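Local structure of putative glycoside hydrolase (Bacteroides ovatus, 4ONZ) at residues P32-C37 / Q43-E48; K62-Y67 / R152-W157. The protein is of unknown function but is a mainly beta-sheet putative glycoside hydrolase, probably a five-bladed beta-propeller as in its relatives. All coordinates share one frame; numbering follows the deposited sequence. Where two conformers were deposited one is given.

Contact 1 belongs to a peripheral hairpin, its centre about 24 Å from the centre of the chain, whereas contact 2 lies further in, at about 14 Å, between two neighbouring four-stranded sheets. The two centres are about 19 Å apart, yet strand 62-70 connects them directly. Residues V64 and L66 face contact 2, and Y67, the next along the strand, turns to the other side and meets contact 1. There Y67 OH stands 2.8 Å from E47 OE1, a probable hydrogen bond, and 3.6 Å from W46 CH2 in plain packing. R97 reinforces the junction by binding both E47 OE1 and Y67 OH.

Contact 1: residues P32-C37 / Q43-E48; sequences PTEFYC and QVKWEE
F35 O accepts the 2.9 Å hydrogen bond from V44 N, which arrives almost straight on the carbonyl, and the CA-H of Q43 also points at this oxygen. The return bond, F35 N to V44 O at 3.1 Å, completes an antiparallel hydrogen-bonded pair of the hairpin formed by strands 34-37 and 42-45. Y36 and Q43 form the adjoining non-hydrogen-bonded pair; their side chains share the exposed face, where Q43 NE2 comes to the edge of the Y36 ring, 4.0 Å from CD1.

On the other face V44 CG2 packs on C37 CB at 3.6 Å. The F35 ring meets W46 obliquely, CD1 to CD1 3.7 Å, with the planes 78° apart. Beyond the strands a water replaces direct pairing: it donates to T33 O at 2.6 Å and accepts from E47 N at 2.9 Å. E47 CG sits between its backbone N and carbonyl carbon (chi1 56°), which lays it over the W46 ring, and the extended chain beyond carries OE2 to within 3.0 Å of T33 OG1. R97 and Y67 hold the other carboxylate oxygen, and W46 NE1 donates to D99 O.

F104 meets the F35 ring edge-to-face. F35, C37 and V44 of the hairpin, with W46 just after it, rest on R83 of strand 82-89, while W46 and E47 reach A69 of strand 62-70.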
ATOM      1  N   PRO A  32     -23.681   3.497   3.499  1.00 29.86           N
ATOM      2  CA  PRO A  32     -24.005   4.769   4.155  1.00 28.91           C
ATOM      3  C   PRO A  32     -23.800   4.761   5.685  1.00 27.08           C
ATOM      4  O   PRO A  32     -24.360   5.605   6.382  1.00 27.55           O
ATOM      5  CB  PRO A  32     -25.485   4.970   3.791  1.00 29.28           C
ATOM      6  CG  PRO A  32     -26.028   3.586   3.652  1.00 30.76           C
ATOM      7  CD  PRO A  32     -24.888   2.668   3.286  1.00 30.47           C
ATOM      8  N   THR A  33     -22.997   3.827   6.191  1.00 26.22           N
ATOM      9  CA  THR A  33     -22.709   3.695   7.626  1.00 28.20           C
ATOM     10  C   THR A  33     -22.187   4.995   8.233  1.00 27.25           C
ATOM     11  O   THR A  33     -21.312   5.636   7.660  1.00 25.18           O
ATOM     12  CB  THR A  33     -21.625   2.624   7.851  1.00 30.78           C
ATOM     13  OG1 THR A  33     -21.888   1.495   7.014  1.00 31.66           O
ATOM     14  CG2 THR A  33     -21.569   2.195   9.322  1.00 32.04           C
ATOM     15  N   GLU A  34     -22.699   5.358   9.406  1.00 28.41           N
ATOM     16  CA  GLU A  34     -22.305   6.595  10.091  1.00 28.98           C
ATOM     17  C   GLU A  34     -21.404   6.380  11.296  1.00 28.03           C
ATOM     18  O   GLU A  34     -21.341   5.283  11.851  1.00 26.85           O
ATOM     19  CB  GLU A  34     -23.555   7.335  10.578  1.00 32.01           C
ATOM     20  CG  GLU A  34     -24.425   7.875   9.462  1.00 34.10           C
ATOM     21  CD  GLU A  34     -25.760   8.400   9.947  1.00 38.68           C
ATOM     22  OE1 GLU A  34     -26.080   8.268  11.153  1.00 41.61           O
ATOM     23  OE2 GLU A  34     -26.497   8.947   9.101  1.00 48.33           O
ATOM     24  N   PHE A  35     -20.667   7.433  11.654  1.00 26.95           N
ATOM     25  CA  PHE A  35     -19.893   7.475  12.896  1.00 25.73           C
ATOM     26  C   PHE A  35     -19.827   8.942  13.304  1.00 26.42           C
ATOM     27  O   PHE A  35     -19.991   9.834  12.463  1.00 25.56           O
ATOM     28  CB  PHE A  35     -18.499   6.823  12.775  1.00 25.96           C
ATOM     29  CG  PHE A  35     -17.351   7.789  12.548  1.00 23.84           C
ATOM     30  CD1 PHE A  35     -17.235   8.508  11.370  1.00 24.08           C
ATOM     31  CD2 PHE A  35     -16.345   7.915  13.510  1.00 24.35           C
ATOM     32  CE1 PHE A  35     -16.159   9.362  11.169  1.00 22.52           C
ATOM     33  CE2 PHE A  35     -15.266   8.765  13.314  1.00 24.09           C
ATOM     34  CZ  PHE A  35     -15.176   9.492  12.143  1.00 21.89           C
ATOM     35  N   TYR A  36     -19.620   9.195  14.592  1.00 26.22           N
ATOM     36  CA  TYR A  36     -19.550  10.569  15.078  1.00 27.36           C
ATOM     37  C   TYR A  36     -18.117  11.056  14.886  1.00 26.57           C
ATOM     38  O   TYR A  36     -17.201  10.573  15.548  1.00 27.00           O
ATOM     39  CB  TYR A  36     -19.978  10.690  16.539  1.00 28.70           C
ATOM     40  CG  TYR A  36     -20.035  12.131  16.983  1.00 31.39           C
ATOM     41  CD1 TYR A  36     -21.159  12.913  16.731  1.00 31.36           C
ATOM     42  CD2 TYR A  36     -18.944  12.727  17.612  1.00 33.69           C
ATOM     43  CE1 TYR A  36     -21.200  14.245  17.113  1.00 34.62           C
ATOM     44  CE2 TYR A  36     -18.976  14.056  17.999  1.00 35.57           C
ATOM     45  CZ  TYR A  36     -20.100  14.809  17.749  1.00 36.96           C
ATOM     46  OH  TYR A  36     -20.109  16.126  18.138  1.00 44.93           O
ATOM     47  N   CYS A  37     -17.944  12.011  13.976  1.00 25.26           N
ATOM     48  CA  CYS A  37     -16.633  12.558  13.641  1.00 24.36           C
ATOM     49  C   CYS A  37     -16.221  13.612  14.652  1.00 22.80           C
ATOM     50  O   CYS A  37     -16.932  14.595  14.832  1.00 21.60           O
ATOM     51  CB  CYS A  37     -16.631  13.173  12.235  1.00 23.43           C
ATOM     52  SG  CYS A  37     -15.037  13.897  11.728  1.00 22.67           S
ATOM     53  N   GLN A  43     -22.452  13.498  12.846  1.00 28.14           N
ATOM     54  CA  GLN A  43     -22.498  12.177  12.228  1.00 26.55           C
ATOM     55  C   GLN A  43     -22.024  12.316  10.781  1.00 25.29           C
ATOM     56  O   GLN A  43     -22.446  13.223  10.066  1.00 23.31           O
ATOM     57  CB  GLN A  43     -23.910  11.584  12.242  1.00 27.66           C
ATOM     58  CG  GLN A  43     -24.566  11.438  13.613  1.00 29.36           C
ATOM     59  CD  GLN A  43     -23.876  10.459  14.555  1.00 29.51           C
ATOM     60  OE1 GLN A  43     -23.047   9.644  14.143  1.00 29.09           O
ATOM     61  NE2 GLN A  43     -24.237  10.528  15.838  1.00 29.47           N
ATOM     62  N   VAL A  44     -21.152  11.405  10.357  1.00 24.42           N
ATOM     63  CA  VAL A  44     -20.570  11.446   9.022  1.00 22.74           C
ATOM     64  C   VAL A  44     -20.664  10.074   8.374  1.00 22.96           C
ATOM     65  O   VAL A  44     -20.367   9.065   9.020  1.00 22.43           O
ATOM     66  CB  VAL A  44     -19.093  11.897   9.094  1.00 23.85           C
ATOM     67  CG1 VAL A  44     -18.397  11.735   7.752  1.00 22.97           C
ATOM     68  CG2 VAL A  44     -19.011  13.343   9.561  1.00 23.73           C
ATOM     69  N   LYS A  45     -21.109  10.044   7.116  1.00 23.84           N
ATOM     70  CA  LYS A  45     -21.188   8.806   6.330  1.00 25.04           C
ATOM     71  C   LYS A  45     -19.783   8.626   5.761  1.00 23.03           C
ATOM     72  O   LYS A  45     -19.496   8.987   4.626  1.00 20.42           O
ATOM     73  CB  LYS A  45     -22.241   8.899   5.225  1.00 27.71           C
ATOM     74  CG  LYS A  45     -23.671   9.097   5.714  1.00 31.55           C
ATOM     75  CD  LYS A  45     -24.631   8.978   4.534  1.00 34.84           C
ATOM     76  CE  LYS A  45     -26.087   9.163   4.909  1.00 42.04           C
ATOM     77  NZ  LYS A  45     -26.446  10.583   5.151  1.00 49.40           N
ATOM     78  N   TRP A  46     -18.927   8.047   6.591  1.00 22.10           N
ATOM     79  CA  TRP A  46     -17.494   7.962   6.328  1.00 20.78           C
ATOM     80  C   TRP A  46     -17.019   7.026   5.207  1.00 20.56           C
ATOM     81  O   TRP A  46     -15.860   7.101   4.806  1.00 20.91           O
ATOM     82  CB  TRP A  46     -16.776   7.624   7.630  1.00 19.66           C
ATOM     83  CG  TRP A  46     -17.122   6.273   8.175  1.00 21.06           C
ATOM     84  CD1 TRP A  46     -18.200   5.940   8.952  1.00 22.07           C
ATOM     85  CD2 TRP A  46     -16.392   5.067   7.959  1.00 20.56           C
ATOM     86  NE1 TRP A  46     -18.173   4.597   9.249  1.00 23.87           N
ATOM     87  CE2 TRP A  46     -17.072   4.036   8.648  1.00 21.83           C
ATOM     88  CE3 TRP A  46     -15.213   4.760   7.267  1.00 19.99           C
ATOM     89  CZ2 TRP A  46     -16.613   2.713   8.657  1.00 22.81           C
ATOM     90  CZ3 TRP A  46     -14.758   3.445   7.274  1.00 19.63           C
ATOM     91  CH2 TRP A  46     -15.452   2.441   7.962  1.00 21.48           C
ATOM     92  N   GLU A  47     -17.891   6.154   4.709  1.00 21.58           N
ATOM     93  CA  GLU A  47     -17.525   5.211   3.639  1.00 20.99           C
ATOM     94  C   GLU A  47     -18.596   5.149   2.551  1.00 22.20           C
ATOM     95  O   GLU A  47     -18.766   4.129   1.892  1.00 21.57           O
ATOM     96  CB  GLU A  47     -17.281   3.826   4.227  1.00 19.97           C
ATOM     97  CG  GLU A  47     -18.445   3.265   5.038  1.00 23.27           C
ATOM     98  CD  GLU A  47     -18.142   1.905   5.627  1.00 24.42           C
ATOM     99  OE1 GLU A  47     -17.100   1.310   5.260  1.00 21.12           O
ATOM    100  OE2 GLU A  47     -18.950   1.422   6.458  1.00 27.63           O
ATOM    101  N   GLU A  48     -19.281   6.269   2.346  1.00 24.41           N
ATOM    102  CA  GLU A  48     -20.396   6.339   1.411  1.00 27.31           C
ATOM    103  C   GLU A  48     -19.995   6.392  -0.060  1.00 25.99           C
ATOM    104  O   GLU A  48     -20.728   5.881  -0.905  1.00 28.67           O
ATOM    105  CB  GLU A  48     -21.292   7.535   1.797  1.00 31.47           C
ATOM    106  CG  GLU A  48     -22.669   7.586   1.136  1.00 34.87           C
ATOM    107  CD  GLU A  48     -22.676   8.294  -0.209  1.00 43.40           C
ATOM    108  OE1 GLU A  48     -21.606   8.730  -0.682  1.00 48.05           O
ATOM    109  OE2 GLU A  48     -23.768   8.435  -0.796  1.00 48.93           O
TER
HETATM  110  O   HOH W   1     -20.687   5.753   5.121  1.00 22.12           O

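Contact 2: residues K62-Y67 / R152-W157; sequences KIVVLY and RDLKNW
V64 and L154 make the nearest backbone approach, their CA atoms 8.2 Å apart; no hydrogen bond crosses between strand 62-67 and the loop 152-157, and the gap is bridged mainly by side-chain contacts. V64 and L66, alternate residues of the strand, both direct their side chains at the loop. L154 answers with its two methyl groups: CD1 reaches V64 CG2 at 3.7 Å, the two side chains crossing at a slant, while CD2 lies more loosely beside L66 CD1, at 4.4 Å. The L154 branch gets there with CG anti to its carbonyl carbon (chi1 -60°). W157 points back against L66, and CZ2 on the benzo side of its indole meets L66 CD1 at 3.8 Å, obliquely to the ring. The second methyl of L66, CD2, rests 3.9 Å from the carbonyl oxygen of L154.

The contact joins two antiparallel four-stranded sheets, as between adjacent blades of a beta-propeller: strand 62-70 is the second of four strands in one, and the loop connects strand 144-151 to strand 158-162, an edge strand of the other. Only 166 Å² is buried between the segments themselves, but Y86, T57 and K59 add to the surroundings of L154 from the first sheet, and M134 of the second touches both L66 and W157.

D153 helps to fix the loop, together with S151 OG, which bonds L154 N and N156 O. D153 OD1 accepts K155 N at 3.0 Å from above the carboxylate plane, an Asx turn, and N156 N at 2.8 Å on the syn side, nearly straight (170°); OD2 takes N156 ND2 through its syn lone pair. Within this turn L154 adopts a left-handed backbone conformation (phi 74°), and its carbonyl oxygen receives a weak hydrogen bond from W157 NE1.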
ATOM      1  N   LYS A  62      -6.610 -14.857  11.152  1.00 30.52           N
ATOM      2  CA  LYS A  62      -7.558 -14.180  10.286  1.00 31.28           C
ATOM      3  C   LYS A  62      -6.901 -13.088   9.452  1.00 27.28           C
ATOM      4  O   LYS A  62      -5.974 -12.430   9.897  1.00 26.78           O
ATOM      5  CB  LYS A  62      -8.678 -13.547  11.104  1.00 35.68           C
ATOM      6  CG  LYS A  62      -9.596 -14.551  11.779  1.00 44.51           C
ATOM      7  CD  LYS A  62     -10.831 -13.852  12.317  1.00 53.62           C
ATOM      8  CE  LYS A  62     -11.891 -14.846  12.752  1.00 65.69           C
ATOM      9  NZ  LYS A  62     -13.154 -14.142  13.106  1.00 74.23           N
ATOM     10  N   ILE A  63      -7.414 -12.913   8.242  1.00 24.86           N
ATOM     11  CA  ILE A  63      -6.967 -11.871   7.348  1.00 23.57           C
ATOM     12  C   ILE A  63      -7.714 -10.594   7.728  1.00 24.52           C
ATOM     13  O   ILE A  63      -8.936 -10.613   7.944  1.00 24.79           O
ATOM     14  CB  ILE A  63      -7.245 -12.224   5.869  1.00 22.55           C
ATOM     15  CG1 ILE A  63      -6.340 -13.388   5.441  1.00 23.56           C
ATOM     16  CG2 ILE A  63      -6.994 -11.015   4.977  1.00 22.51           C
ATOM     17  CD1 ILE A  63      -6.637 -13.957   4.077  1.00 23.32           C
ATOM     18  N   VAL A  64      -6.973  -9.498   7.833  1.00 21.75           N
ATOM     19  CA  VAL A  64      -7.567  -8.206   8.141  1.00 21.74           C
ATOM     20  C   VAL A  64      -7.238  -7.252   7.011  1.00 20.86           C
ATOM     21  O   VAL A  64      -6.081  -7.145   6.603  1.00 19.80           O
ATOM     22  CB  VAL A  64      -7.037  -7.613   9.461  1.00 22.05           C
ATOM     23  CG1 VAL A  64      -7.580  -6.201   9.655  1.00 22.80           C
ATOM     24  CG2 VAL A  64      -7.405  -8.509  10.634  1.00 24.60           C
ATOM     25  N   VAL A  65      -8.265  -6.583   6.496  1.00 21.46           N
ATOM     26  CA  VAL A  65      -8.111  -5.617   5.427  1.00 20.07           C
ATOM     27  C   VAL A  65      -8.455  -4.257   6.009  1.00 19.11           C
ATOM     28  O   VAL A  65      -9.509  -4.080   6.621  1.00 21.11           O
ATOM     29  CB  VAL A  65      -9.011  -5.946   4.216  1.00 22.58           C
ATOM     30  CG1 VAL A  65      -8.815  -4.931   3.111  1.00 22.66           C
ATOM     31  CG2 VAL A  65      -8.724  -7.357   3.711  1.00 24.49           C
ATOM     32  N   LEU A  66      -7.533  -3.312   5.837  1.00 19.04           N
ATOM     33  CA  LEU A  66      -7.664  -1.950   6.340  1.00 18.78           C
ATOM     34  C   LEU A  66      -7.808  -1.060   5.099  1.00 18.02           C
ATOM     35  O   LEU A  66      -6.843  -0.767   4.402  1.00 16.31           O
ATOM     36  CB  LEU A  66      -6.433  -1.601   7.178  1.00 18.97           C
ATOM     37  CG  LEU A  66      -6.341  -2.454   8.458  1.00 20.73           C
ATOM     38  CD1 LEU A  66      -4.927  -2.583   9.000  1.00 21.42           C
ATOM     39  CD2 LEU A  66      -7.283  -1.920   9.530  1.00 20.88           C
ATOM     40  N   TYR A  67      -9.033  -0.653   4.824  1.00 16.96           N
ATOM     41  CA  TYR A  67      -9.335   0.056   3.592  1.00 16.66           C
ATOM     42  C   TYR A  67      -9.500   1.558   3.703  1.00 16.77           C
ATOM     43  O   TYR A  67     -10.023   2.060   4.680  1.00 16.16           O
ATOM     44  CB  TYR A  67     -10.598  -0.539   2.960  1.00 16.95           C
ATOM     45  CG  TYR A  67     -11.846  -0.554   3.836  1.00 17.66           C
ATOM     46  CD1 TYR A  67     -12.080  -1.588   4.731  1.00 18.46           C
ATOM     47  CD2 TYR A  67     -12.815   0.432   3.730  1.00 18.52           C
ATOM     48  CE1 TYR A  67     -13.229  -1.626   5.520  1.00 18.05           C
ATOM     49  CE2 TYR A  67     -13.972   0.392   4.501  1.00 18.43           C
ATOM     50  CZ  TYR A  67     -14.178  -0.642   5.391  1.00 18.58           C
ATOM     51  OH  TYR A  67     -15.321  -0.668   6.172  1.00 19.47           O
ATOM     52  N   ARG A 152      -1.401  -2.812  18.112  1.00 23.05           N
ATOM     53  CA  ARG A 152      -1.212  -4.207  18.470  1.00 24.43           C
ATOM     54  C   ARG A 152      -2.457  -5.037  18.205  1.00 27.04           C
ATOM     55  O   ARG A 152      -2.354  -6.250  18.032  1.00 29.91           O
ATOM     56  CB  ARG A 152      -0.740  -4.347  19.919  1.00 28.05           C
ATOM     57  CG  ARG A 152       0.730  -4.012  20.041  1.00 29.80           C
ATOM     58  CD  ARG A 152       1.323  -4.379  21.390  1.00 31.78           C
ATOM     59  NE  ARG A 152       2.757  -4.551  21.208  1.00 35.37           N
ATOM     60  CZ  ARG A 152       3.343  -5.688  20.820  1.00 36.69           C
ATOM     61  NH1 ARG A 152       2.636  -6.794  20.597  1.00 37.20           N
ATOM     62  NH2 ARG A 152       4.658  -5.720  20.659  1.00 38.95           N
ATOM     63  N   ASP A 153      -3.626  -4.397  18.165  1.00 26.92           N
ATOM     64  CA  ASP A 153      -4.890  -5.106  17.928  1.00 27.55           C
ATOM     65  C   ASP A 153      -5.553  -4.802  16.585  1.00 25.77           C
ATOM     66  O   ASP A 153      -6.586  -5.394  16.270  1.00 25.14           O
ATOM     67  CB  ASP A 153      -5.883  -4.862  19.078  1.00 29.77           C
ATOM     68  CG  ASP A 153      -6.351  -3.409  19.180  1.00 31.80           C
ATOM     69  OD1 ASP A 153      -5.987  -2.557  18.336  1.00 28.27           O
ATOM     70  OD2 ASP A 153      -7.109  -3.120  20.129  1.00 32.55           O
ATOM     71  N   LEU A 154      -4.968  -3.880  15.814  1.00 23.56           N
ATOM     72  CA  LEU A 154      -5.461  -3.465  14.482  1.00 22.50           C
ATOM     73  C   LEU A 154      -6.715  -2.573  14.469  1.00 22.55           C
ATOM     74  O   LEU A 154      -7.156  -2.130  13.402  1.00 22.94           O
ATOM     75  CB  LEU A 154      -5.657  -4.675  13.559  1.00 22.43           C
ATOM     76  CG  LEU A 154      -4.387  -5.492  13.298  1.00 21.91           C
ATOM     77  CD1 LEU A 154      -4.705  -6.773  12.551  1.00 22.68           C
ATOM     78  CD2 LEU A 154      -3.374  -4.655  12.528  1.00 20.96           C
ATOM     79  N   LYS A 155      -7.282  -2.317  15.642  1.00 25.19           N
ATOM     80  CA  LYS A 155      -8.465  -1.468  15.789  1.00 25.48           C
ATOM     81  C   LYS A 155      -8.116  -0.145  16.466  1.00 24.85           C
ATOM     82  O   LYS A 155      -8.702   0.890  16.154  1.00 24.93           O
ATOM     83  CB  LYS A 155      -9.531  -2.218  16.594  1.00 27.48           C
ATOM     84  CG  LYS A 155      -9.986  -3.513  15.938  1.00 28.61           C
ATOM     85  CD  LYS A 155     -10.824  -4.355  16.891  1.00 32.61           C
ATOM     86  CE  LYS A 155     -11.280  -5.644  16.231  1.00 34.35           C
ATOM     87  NZ  LYS A 155     -12.036  -6.489  17.192  1.00 40.26           N
ATOM     88  N   ASN A 156      -7.169  -0.201  17.408  1.00 25.22           N
ATOM     89  CA  ASN A 156      -6.715   0.985  18.114  0.50 24.24           C
ATOM     90  C   ASN A 156      -5.325   1.373  17.617  1.00 22.17           C
ATOM     91  O   ASN A 156      -4.330   0.726  17.924  1.00 21.68           O
ATOM     92  CB  ASN A 156      -6.769   0.736  19.613  0.50 26.45           C
ATOM     93  CG  ASN A 156      -8.191   0.532  20.097  0.50 27.83           C
ATOM     94  OD1 ASN A 156      -9.010   1.450  20.042  0.50 27.69           O
ATOM     95  ND2 ASN A 156      -8.497  -0.674  20.556  0.50 27.82           N
ATOM     96  N   TRP A 157      -5.292   2.427  16.799  1.00 20.57           N
ATOM     97  CA  TRP A 157      -4.056   2.935  16.173  1.00 19.01           C
ATOM     98  C   TRP A 157      -3.533   4.172  16.866  1.00 19.10           C
ATOM     99  O   TRP A 157      -4.307   5.055  17.213  1.00 21.79           O
ATOM    100  CB  TRP A 157      -4.288   3.244  14.679  1.00 17.90           C
ATOM    101  CG  TRP A 157      -4.533   1.990  13.921  1.00 17.77           C
ATOM    102  CD1 TRP A 157      -5.727   1.380  13.714  1.00 17.99           C
ATOM    103  CD2 TRP A 157      -3.541   1.153  13.324  1.00 16.59           C
ATOM    104  NE1 TRP A 157      -5.545   0.204  13.022  1.00 17.91           N
ATOM    105  CE2 TRP A 157      -4.210   0.050  12.759  1.00 17.27           C
ATOM    106  CE3 TRP A 157      -2.148   1.233  13.207  1.00 17.05           C
ATOM    107  CZ2 TRP A 157      -3.536  -0.978  12.107  1.00 17.07           C
ATOM    108  CZ3 TRP A 157      -1.475   0.214  12.547  1.00 15.54           C
ATOM    109  CH2 TRP A 157      -2.167  -0.872  12.000  1.00 16.99           C
TER